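Local structure of carbonic anhydrase (Sordaria macrospora, 4O1J) at residues G55-R60 with R78-I83; I51-C56 with H106-G111; G45-E50 with A100-K105. The protein probably catalyses the reversible hydration of carbon dioxide to hydrogencarbonate, with one zinc ion bound per subunit. All blocks are in the same frame, centred on the assembly; numbering follows the deposited sequence.

Interaction 1. Residues G55-R60 with R78-I83. With ZN (zinc ion), chain C.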
# COMPACT_ATOMS: atom_id res chain seq x y z
N GLY A 55 -2.14 10.52 14.15
CA GLY A 55 -2.33 11.91 13.80
C GLY A 55 -1.76 12.38 12.48
O GLY A 55 -1.18 11.62 11.69
N CYS A 56 -1.94 13.68 12.25
CA CYS A 56 -1.45 14.31 11.03
C CYS A 56 0.03 14.62 11.16
O CYS A 56 0.49 15.01 12.23
CB CYS A 56 -2.24 15.57 10.70
SG CYS A 56 -1.89 16.26 9.06
N SER A 57 0.75 14.48 10.06
CA SER A 57 2.19 14.72 9.99
C SER A 57 2.56 16.16 10.30
O SER A 57 3.73 16.46 10.56
CB SER A 57 2.69 14.36 8.59
OG SER A 57 2.83 12.95 8.43
N ASP A 58 1.55 17.03 10.29
CA ASP A 58 1.66 18.46 10.57
C ASP A 58 2.69 18.78 11.65
O ASP A 58 2.71 18.14 12.71
CB ASP A 58 0.28 19.00 10.99
CG ASP A 58 0.14 20.50 10.79
OD1 ASP A 58 0.72 21.27 11.59
OD2 ASP A 58 -0.56 20.91 9.83
N SER A 59 3.55 19.76 11.38
CA SER A 59 4.63 20.09 12.30
C SER A 59 4.08 20.67 13.61
O SER A 59 4.75 20.66 14.64
CB SER A 59 5.62 21.07 11.65
OG SER A 59 4.98 22.27 11.23
N ARG A 60 2.85 21.15 13.56
CA ARG A 60 2.25 21.81 14.70
C ARG A 60 1.53 20.81 15.62
O ARG A 60 0.92 21.20 16.61
CB ARG A 60 1.30 22.89 14.22
CG ARG A 60 1.95 23.85 13.24
CD ARG A 60 0.92 24.73 12.57
NE ARG A 60 0.15 24.00 11.57
CZ ARG A 60 -0.89 24.50 10.92
NH1 ARG A 60 -1.31 25.74 11.15
NH2 ARG A 60 -1.54 23.75 10.03
N ARG A 78 1.85 8.74 12.28
CA ARG A 78 1.48 10.02 11.70
C ARG A 78 1.61 10.00 10.20
O ARG A 78 2.62 9.56 9.65
CB ARG A 78 2.33 11.16 12.27
CG ARG A 78 1.98 11.60 13.67
CD ARG A 78 2.11 13.10 13.75
NE ARG A 78 3.21 13.56 14.59
CZ ARG A 78 3.70 14.79 14.56
NH1 ARG A 78 3.21 15.69 13.71
NH2 ARG A 78 4.70 15.12 15.36
N ASN A 79 0.56 10.46 9.53
CA ASN A 79 0.60 10.59 8.08
C ASN A 79 -0.11 11.85 7.62
O ASN A 79 -0.55 12.65 8.44
CB ASN A 79 -0.01 9.36 7.40
CG ASN A 79 -1.45 9.12 7.81
OD1 ASN A 79 -2.33 9.96 7.59
ND2 ASN A 79 -1.71 7.95 8.37
N ILE A 80 -0.21 12.04 6.31
CA ILE A 80 -0.91 13.20 5.78
C ILE A 80 -2.39 13.17 6.13
O ILE A 80 -3.11 12.25 5.76
CB ILE A 80 -0.74 13.29 4.25
CG1 ILE A 80 0.73 13.50 3.91
CG2 ILE A 80 -1.58 14.44 3.70
CD1 ILE A 80 1.35 14.72 4.58
N ALA A 81 -2.82 14.18 6.89
CA ALA A 81 -4.23 14.41 7.23
C ALA A 81 -4.81 13.29 8.10
O ALA A 81 -6.02 13.09 8.11
CB ALA A 81 -5.06 14.57 5.96
N ASN A 82 -3.93 12.61 8.85
CA ASN A 82 -4.29 11.51 9.76
C ASN A 82 -5.35 10.56 9.22
O ASN A 82 -6.36 10.30 9.88
CB ASN A 82 -4.75 12.04 11.13
CG ASN A 82 -5.80 13.14 11.03
OD1 ASN A 82 -5.47 14.32 10.91
ND2 ASN A 82 -7.07 12.75 11.10
N ILE A 83 -5.11 10.05 8.02
CA ILE A 83 -6.09 9.21 7.35
C ILE A 83 -5.89 7.73 7.68
O ILE A 83 -4.79 7.20 7.53
CB ILE A 83 -6.02 9.41 5.83
CG1 ILE A 83 -6.58 10.79 5.47
CG2 ILE A 83 -6.77 8.30 5.10
CD1 ILE A 83 -6.54 11.10 3.98
ZN ZN C . -3.01 18.21 8.82
O HOH W 1 5.30 17.66 15.05

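Interaction 2. Residues I51-C56 with H106-G111. With ZN (zinc ion), chain C.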
# COMPACT_ATOMS: atom_id res chain seq x y z
N ILE A 51 -1.14 4.58 25.25
CA ILE A 51 -1.87 5.22 24.17
C ILE A 51 -1.18 5.02 22.82
O ILE A 51 0.04 5.19 22.69
CB ILE A 51 -2.04 6.74 24.41
CG1 ILE A 51 -2.78 7.02 25.72
CG2 ILE A 51 -2.78 7.39 23.23
CD1 ILE A 51 -2.92 8.49 26.06
N LEU A 52 -1.98 4.62 21.84
CA LEU A 52 -1.62 4.71 20.43
C LEU A 52 -2.24 5.98 19.89
O LEU A 52 -3.44 6.19 20.02
CB LEU A 52 -2.12 3.48 19.65
CG LEU A 52 -2.25 3.58 18.12
CD1 LEU A 52 -0.94 3.93 17.43
CD2 LEU A 52 -2.82 2.28 17.56
N TRP A 53 -1.40 6.85 19.34
CA TRP A 53 -1.83 8.11 18.76
C TRP A 53 -1.74 8.03 17.24
O TRP A 53 -0.68 7.72 16.70
CB TRP A 53 -0.96 9.25 19.31
CG TRP A 53 -1.15 10.59 18.68
CD1 TRP A 53 -0.61 11.03 17.51
CD2 TRP A 53 -1.90 11.68 19.21
NE1 TRP A 53 -0.99 12.33 17.27
CE2 TRP A 53 -1.78 12.75 18.31
CE3 TRP A 53 -2.66 11.87 20.37
CZ2 TRP A 53 -2.40 13.99 18.52
CZ3 TRP A 53 -3.28 13.09 20.58
CH2 TRP A 53 -3.14 14.13 19.66
N ILE A 54 -2.84 8.28 16.54
CA ILE A 54 -2.80 8.39 15.09
C ILE A 54 -3.12 9.82 14.70
O ILE A 54 -4.24 10.30 14.92
CB ILE A 54 -3.78 7.43 14.37
CG1 ILE A 54 -3.46 5.97 14.72
CG2 ILE A 54 -3.68 7.61 12.87
CD1 ILE A 54 -4.48 4.97 14.19
N GLY A 55 -2.14 10.52 14.15
CA GLY A 55 -2.33 11.91 13.80
C GLY A 55 -1.76 12.38 12.48
O GLY A 55 -1.18 11.62 11.69
N CYS A 56 -1.94 13.68 12.25
CA CYS A 56 -1.45 14.31 11.03
C CYS A 56 0.03 14.62 11.16
O CYS A 56 0.49 15.01 12.23
CB CYS A 56 -2.24 15.57 10.70
SG CYS A 56 -1.89 16.26 9.06
N HIS A 106 -5.65 2.60 24.94
CA HIS A 106 -6.37 3.68 24.26
C HIS A 106 -5.83 3.92 22.86
O HIS A 106 -4.63 3.92 22.64
CB HIS A 106 -6.25 4.98 25.07
CG HIS A 106 -6.86 4.88 26.43
ND1 HIS A 106 -8.21 4.98 26.65
CD2 HIS A 106 -6.29 4.66 27.64
CE1 HIS A 106 -8.45 4.84 27.94
NE2 HIS A 106 -7.31 4.65 28.56
N ILE A 107 -6.75 4.14 21.92
CA ILE A 107 -6.39 4.54 20.56
C ILE A 107 -7.02 5.89 20.28
O ILE A 107 -8.24 6.04 20.31
CB ILE A 107 -6.85 3.51 19.50
CG1 ILE A 107 -6.09 2.19 19.68
CG2 ILE A 107 -6.64 4.05 18.09
CD1 ILE A 107 -6.58 1.08 18.82
N VAL A 108 -6.18 6.88 20.01
CA VAL A 108 -6.61 8.25 19.82
C VAL A 108 -6.42 8.70 18.38
O VAL A 108 -5.29 8.90 17.92
CB VAL A 108 -5.82 9.22 20.73
CG1 VAL A 108 -6.31 10.64 20.54
CG2 VAL A 108 -5.94 8.79 22.18
N LEU A 109 -7.52 8.85 17.65
CA LEU A 109 -7.43 9.39 16.31
C LEU A 109 -7.62 10.89 16.41
O LEU A 109 -8.71 11.37 16.75
CB LEU A 109 -8.47 8.77 15.37
CG LEU A 109 -8.41 9.34 13.95
CD1 LEU A 109 -7.03 9.13 13.33
CD2 LEU A 109 -9.49 8.72 13.09
N CYS A 110 -6.56 11.64 16.12
CA CYS A 110 -6.61 13.07 16.32
C CYS A 110 -6.57 13.85 15.02
O CYS A 110 -5.57 13.83 14.31
CB CYS A 110 -5.46 13.53 17.21
SG CYS A 110 -5.44 15.31 17.52
N GLY A 111 -7.65 14.58 14.75
CA GLY A 111 -7.64 15.51 13.64
C GLY A 111 -7.36 16.90 14.17
O GLY A 111 -7.38 17.09 15.38
ZN ZN C . -3.01 18.21 8.82

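Interaction 3. Residues G45-E50 with A100-K105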
# COMPACT_ATOMS: atom_id res chain seq x y z
N GLY A 45 15.31 0.18 28.84
CA GLY A 45 14.89 -1.13 29.31
C GLY A 45 13.70 -1.70 28.57
O GLY A 45 13.58 -2.91 28.39
N GLY A 46 12.81 -0.83 28.13
CA GLY A 46 11.63 -1.26 27.41
C GLY A 46 10.59 -0.16 27.45
O GLY A 46 10.82 0.89 28.04
N GLN A 47 9.45 -0.41 26.83
CA GLN A 47 8.39 0.59 26.81
C GLN A 47 7.06 -0.02 27.21
O GLN A 47 6.80 -1.21 26.98
CB GLN A 47 8.28 1.23 25.43
CG GLN A 47 7.80 0.28 24.33
CD GLN A 47 7.80 0.92 22.96
OE1 GLN A 47 7.30 2.04 22.78
NE2 GLN A 47 8.36 0.22 21.98
N ALA A 48 6.22 0.80 27.83
CA ALA A 48 4.87 0.39 28.17
C ALA A 48 3.86 1.52 27.95
O ALA A 48 3.18 1.94 28.89
CB ALA A 48 4.81 -0.08 29.61
N PRO A 49 3.76 2.02 26.70
CA PRO A 49 2.84 3.13 26.43
C PRO A 49 1.40 2.66 26.56
O PRO A 49 1.10 1.50 26.28
CB PRO A 49 3.16 3.50 24.98
CG PRO A 49 3.60 2.22 24.37
CD PRO A 49 4.35 1.49 25.45
N GLU A 50 0.51 3.55 26.99
CA GLU A 50 -0.87 3.14 27.17
C GLU A 50 -1.74 3.73 26.08
O GLU A 50 -2.92 3.40 25.97
CB GLU A 50 -1.38 3.54 28.56
CG GLU A 50 -0.84 2.64 29.66
CD GLU A 50 -1.43 2.93 31.02
OE1 GLU A 50 -1.80 4.09 31.28
OE2 GLU A 50 -1.54 1.99 31.84
N ALA A 100 -1.71 -5.59 19.75
CA ALA A 100 -1.47 -7.00 20.04
C ALA A 100 -0.15 -7.29 20.77
O ALA A 100 0.01 -8.35 21.37
CB ALA A 100 -1.55 -7.81 18.75
N HIS A 101 0.80 -6.36 20.72
CA HIS A 101 2.11 -6.62 21.31
C HIS A 101 2.38 -5.77 22.54
O HIS A 101 2.85 -6.27 23.56
CB HIS A 101 3.22 -6.41 20.28
CG HIS A 101 3.23 -7.44 19.20
ND1 HIS A 101 2.26 -7.53 18.23
CD2 HIS A 101 4.09 -8.46 18.96
CE1 HIS A 101 2.52 -8.55 17.43
NE2 HIS A 101 3.63 -9.13 17.85
N LEU A 102 2.08 -4.48 22.43
CA LEU A 102 2.29 -3.54 23.53
C LEU A 102 1.08 -3.46 24.46
O LEU A 102 1.18 -3.00 25.60
CB LEU A 102 2.63 -2.16 22.97
CG LEU A 102 3.98 -2.10 22.26
CD1 LEU A 102 4.25 -0.69 21.74
CD2 LEU A 102 5.09 -2.56 23.19
N LYS A 103 -0.06 -3.92 23.95
CA LYS A 103 -1.32 -3.93 24.69
C LYS A 103 -1.74 -2.54 25.15
O LYS A 103 -2.11 -2.35 26.31
CB LYS A 103 -1.22 -4.85 25.91
CG LYS A 103 -0.61 -6.22 25.64
CD LYS A 103 -1.44 -7.06 24.69
CE LYS A 103 -0.77 -8.41 24.46
NZ LYS A 103 -1.45 -9.19 23.39
N VAL A 104 -1.71 -1.56 24.24
CA VAL A 104 -2.16 -0.22 24.59
C VAL A 104 -3.63 -0.25 24.95
O VAL A 104 -4.38 -1.09 24.46
CB VAL A 104 -1.94 0.80 23.44
CG1 VAL A 104 -0.46 1.00 23.17
CG2 VAL A 104 -2.67 0.36 22.19
N LYS A 105 -4.04 0.66 25.82
CA LYS A 105 -5.39 0.63 26.34
C LYS A 105 -6.28 1.67 25.66
O LYS A 105 -7.51 1.61 25.77
CB LYS A 105 -5.36 0.85 27.85
CG LYS A 105 -4.43 -0.12 28.55
CD LYS A 105 -4.16 0.27 29.99
CE LYS A 105 -3.08 -0.61 30.59
NZ LYS A 105 -2.70 -0.15 31.95
O HOH W 2 2.00 -1.04 27.58

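Interaction 1. Residues G55-R60 with R78-I83
Arg78 reaches over Cys56 and Asp58 and grips their main chain. Its side chain bends at chi2 (-141°) and again at chi3, which turns the guanidinium edge toward the carbonyls. NH1 donates to Cys56 O at 3.2 Å, nearly straight at 164°. The acceptor lies in the guanidinium plane and offers a lone pair. A second, weak bond runs from NH1 to Asp58 O. Arg78 NH2 donates to a water (2.6 Å), and it forms a salt bridge with Glu63 of the second subunit. With an alanine here, Cys56 O would probably lose its NH1 donor and that glutamate its charged mate. Next to the arginine, strands 51-56 and 74-79 pair in parallel, with Asn79 N to Gly55 O at 3.0 Å and Ser57 N to Asn79 O at 2.8 Å. Cys56 points SG away from its own N (chi1 -170°) and binds zinc at 2.3 Å; His112 and Cys115 also bind the metal. Asp58 OD2 stays 3.8 Å from the zinc. Arg60 holds that carboxylate side-on, through NE and NH2, and its backbone N closes an Asx turn. This Asp-Arg pair beside the zinc is typical of the open beta-class carbonic anhydrase site.

Interaction 2. Residues I51-C56 with H106-G111
Cys110 lies against the indole of Trp53. Its CB sits over one face of the six-membered ring, 3.7 Å from the centroid, in a CH-pi contact. SG comes in obliquely toward the rim, 3.4 Å from Trp53 CH2. Trp53 CG is anti to the backbone N (chi1 172°), and chi2 of -81° turns the plane so that a face meets the cysteine. Val108 CG1 touches the same ring obliquely at CE3, 3.9 Å away. The other branch, Val108 CG2, meets Ile51 CG2 at 3.6 Å. These side chains share one face of the sheet with His106. Phe18 of the second subunit packs on His106 and Val108.

The face bearing Leu52, Ile54, Ile107 and Leu109 looks to helices 89-100 and 155-176. Leu52 and Ile107 run side by side, CD2 to CG1 at 3.9 Å. Leu109 CD1 meets Ile54 CG2 at 3.7 Å. Four backbone bonds join the parallel strands, the last from Cys110 N to Ile54 O at 2.9 Å. The chemistry implies a buried, mostly apolar join: backbone polar groups bond one another, this second face is aliphatic, and the first adds an aromatic ring, a sulfur and the His106 imidazole, whose ND1 bonds His192.

Interaction 3. Residues G45-E50 with A100-K105
Glu50 O takes a bond from Lys105 N at 3.0 Å, from above the carbonyl plane, and probably a second from His106 N. This brings the ends of the two loops together. The side chains of Glu50 and Lys105 form a salt bridge, OE2 with NZ. Its modelled length is too short to be taken literally. The two extended chains cross obliquely, and Lys105 CE also lies beside Glu50 OE2. Glu50 OE1 has a further partner in Thr17 of the second subunit.

Farther back along the loops the contact turns apolar. Val104 CG1 lies 3.5 Å from Pro49 O. Leu102 crosses the proline ring at about a right angle, with CD1 4.0 Å from Pro49 CG. The same methyl meets Gln47 CD at 4.1 Å, while the Gln47 OE1 end bonds Ser59 of the second subunit. Phe75 of strand 74-79 also packs on Gln47, Pro49 and Leu102. A water donates to both Pro49 O (3.0 Å) and Leu102 O (2.9 Å), bridging the loops. Here two loops lead side by side into the N-terminal ends of neighbouring parallel strands, 51-56 and 106-112, of an alpha/beta fold.

How the interactions relate
The three contacts follow strand 51-56 from its entry to its end. Interaction 3 joins the loops that lead into the strand and its neighbour; it is partly buried and mixes charge, water and a few apolar groups. Interaction 2 continues directly from it, with Val104 packing on Leu52, and is core: a regular pairing of strands 51-56 and 106-112 with apolar side chains. Interaction 1 shares Gly55 and Cys56 with it but pairs strand 51-56 with strand 74-79, its neighbour on the other side from strand 106-112. It is also buried, yet rich in polar groups, with the zinc bound at Cys56. Asn82 touches Cys110 where interactions 1 and 2 meet. All three reach the second subunit.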